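Local coordinates for protein TetR-like transcriptional regulator (Rhodococcus, PDB 3F1B) that probably binds cis-regulatory DNA through a predicted helix-turn-helix motif and acts as a TetR-family transcription factor, at residues H139-S144 / L189-L194. Sequence-based numbering, arbitrary orientation.
Sequences HLLESS and LAWRGL
In the all-helical C-terminal domain of this TetR-like regulator, the end of helix 126-143 packs against helix 179-196 through Leu141 and Trp191. The axes of segments 139-143 and 189-194 approach to 11.6 Å and cross at -64°, so side chains rather than backbones bridge the gap. Leu141 reaches across with one methyl: CD2 stands 4.2 Å from the centroid of the Trp191 six-membered ring and 24° off its normal, a CH-pi contact over the face. In Leu141, CG lies anti to the carbonyl carbon (chi1 -70°), which carries the branch out between the helices. CD2 of Leu141 also meets Leu194 CD1 at 4.1 Å, so one methyl touches both the ring and an aliphatic side chain. The side chains of Leu140 and Trp191 cross at about a right angle, and Leu140 CD1, 4.1 Å from Trp191 CH2, comes at the ring obliquely. Ser144 also lies beside the benzo ring, though its modelled spacing is too short to be trusted. Arg88 makes a cation-pi contact with Trp191, while Leu91 of helix 87-104 touches Leu140, Ala190 and the indole, tying a third helix to the pair. Replacing Trp191 by an alanine would probably leave Leu141 CD2 without its aromatic face and Arg88 without its pi partner. Leu141 CD2 meets the methyl of Ala190, CB, at 4.2 Å.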
loop_
_atom_site.group_PDB
_atom_site.type_symbol
_atom_site.label_atom_id
_atom_site.label_comp_id
_atom_site.label_asym_id
_atom_site.label_seq_id
_atom_site.Cartn_x
_atom_site.Cartn_y
_atom_site.Cartn_z
ATOM N N HIS A 139 14.314 0.935 -15.607
ATOM C CA HIS A 139 15.319 0.458 -16.558
ATOM C C HIS A 139 14.656 -0.156 -17.774
ATOM O O HIS A 139 15.065 0.114 -18.885
ATOM C CB HIS A 139 16.227 -0.622 -15.965
ATOM C CG HIS A 139 17.182 -0.147 -14.911
ATOM N ND1 HIS A 139 17.884 -1.026 -14.103
ATOM C CD2 HIS A 139 17.581 1.097 -14.545
ATOM C CE1 HIS A 139 18.676 -0.344 -13.290
ATOM N NE2 HIS A 139 18.511 0.945 -13.537
ATOM N N LEU A 140 13.640 -1.002 -17.605
ATOM C CA LEU A 140 13.070 -1.567 -18.822
ATOM C C LEU A 140 12.234 -0.558 -19.604
ATOM O O LEU A 140 12.200 -0.604 -20.842
ATOM C CB LEU A 140 12.356 -2.875 -18.580
ATOM C CG LEU A 140 10.939 -2.867 -18.085
ATOM C CD1 LEU A 140 9.955 -2.509 -19.252
ATOM C CD2 LEU A 140 10.703 -4.266 -17.551
ATOM N N LEU A 141 11.587 0.365 -18.899
ATOM C CA LEU A 141 10.893 1.448 -19.580
ATOM C C LEU A 141 11.944 2.265 -20.341
ATOM O O LEU A 141 11.696 2.688 -21.450
ATOM C CB LEU A 141 10.049 2.320 -18.622
ATOM C CG LEU A 141 8.801 1.667 -18.035
ATOM C CD1 LEU A 141 8.144 2.612 -17.071
ATOM C CD2 LEU A 141 7.785 1.188 -19.089
ATOM N N GLU A 142 13.127 2.449 -19.762
ATOM C CA GLU A 142 14.207 3.130 -20.479
ATOM C C GLU A 142 14.720 2.280 -21.649
ATOM O O GLU A 142 14.782 2.749 -22.795
ATOM C CB GLU A 142 15.345 3.508 -19.543
ATOM C CG GLU A 142 16.238 4.620 -20.110
ATOM C CD GLU A 142 16.636 5.673 -19.065
ATOM O OE1 GLU A 142 16.408 5.439 -17.847
ATOM O OE2 GLU A 142 17.171 6.740 -19.469
ATOM N N SER A 143 15.052 1.027 -21.335
ATOM C CA SER A 143 15.359 -0.037 -22.302
ATOM C C SER A 143 14.357 -0.111 -23.462
ATOM O O SER A 143 14.647 -0.692 -24.504
ATOM C CB SER A 143 15.431 -1.388 -21.576
ATOM O OG SER A 143 16.289 -2.317 -22.226
ATOM N N SER A 144 13.176 0.469 -23.300
ATOM C CA SER A 144 12.307 0.599 -24.442
ATOM C C SER A 144 12.743 1.795 -25.291
ATOM O O SER A 144 13.832 1.764 -25.849
ATOM C CB SER A 144 10.859 0.707 -24.035
ATOM O OG SER A 144 10.086 0.967 -25.191
ATOM N N LEU A 189 -1.116 1.628 -19.829
ATOM C CA LEU A 189 -0.731 2.673 -18.904
ATOM C C LEU A 189 0.775 2.934 -19.019
ATOM O O LEU A 189 1.219 4.070 -18.962
ATOM C CB LEU A 189 -1.085 2.217 -17.507
ATOM C CG LEU A 189 -0.772 3.034 -16.269
ATOM C CD1 LEU A 189 -1.614 2.456 -15.157
ATOM C CD2 LEU A 189 0.715 3.040 -15.881
ATOM N N ALA A 190 1.554 1.871 -19.205
ATOM C CA ALA A 190 3.004 1.947 -19.207
ATOM C C ALA A 190 3.521 2.526 -20.520
ATOM O O ALA A 190 4.418 3.369 -20.510
ATOM C CB ALA A 190 3.600 0.587 -18.978
ATOM N N TRP A 191 2.979 2.062 -21.647
ATOM C CA TRP A 191 3.451 2.549 -22.968
ATOM C C TRP A 191 2.728 3.826 -23.463
ATOM O O TRP A 191 3.237 4.527 -24.347
ATOM C CB TRP A 191 3.460 1.432 -24.029
ATOM C CG TRP A 191 4.239 0.198 -23.606
ATOM C CD1 TRP A 191 3.735 -1.066 -23.420
ATOM C CD2 TRP A 191 5.652 0.113 -23.303
ATOM N NE1 TRP A 191 4.739 -1.926 -23.027
ATOM C CE2 TRP A 191 5.922 -1.230 -22.942
ATOM C CE3 TRP A 191 6.710 1.036 -23.302
ATOM C CZ2 TRP A 191 7.217 -1.674 -22.584
ATOM C CZ3 TRP A 191 7.999 0.589 -22.947
ATOM C CH2 TRP A 191 8.237 -0.753 -22.595
ATOM N N ARG A 192 1.579 4.134 -22.857
ATOM C CA ARG A 192 0.783 5.326 -23.184
ATOM C C ARG A 192 0.732 6.472 -22.126
ATOM O O ARG A 192 0.535 7.614 -22.493
ATOM C CB ARG A 192 -0.620 4.928 -23.689
ATOM C CG ARG A 192 -0.643 4.116 -25.004
ATOM C CD ARG A 192 0.196 4.759 -26.164
ATOM N NE ARG A 192 -0.487 5.839 -26.907
ATOM C CZ ARG A 192 -1.168 5.678 -28.047
ATOM N NH1 ARG A 192 -1.276 4.477 -28.592
ATOM N NH2 ARG A 192 -1.746 6.717 -28.647
ATOM N N GLY A 193 0.925 6.185 -20.833
ATOM C CA GLY A 193 1.390 7.213 -19.873
ATOM C C GLY A 193 2.812 7.663 -20.251
ATOM O O GLY A 193 3.242 8.791 -19.968
ATOM N N LEU A 194 3.534 6.764 -20.914
ATOM C CA LEU A 194 4.854 7.032 -21.467
ATOM C C LEU A 194 4.772 8.011 -22.637
ATOM O O LEU A 194 5.209 9.157 -22.531
ATOM C CB LEU A 194 5.484 5.711 -21.920
ATOM C CG LEU A 194 6.957 5.598 -22.315
ATOM C CD1 LEU A 194 7.561 4.330 -21.716
ATOM C CD2 LEU A 194 7.135 5.611 -23.851
#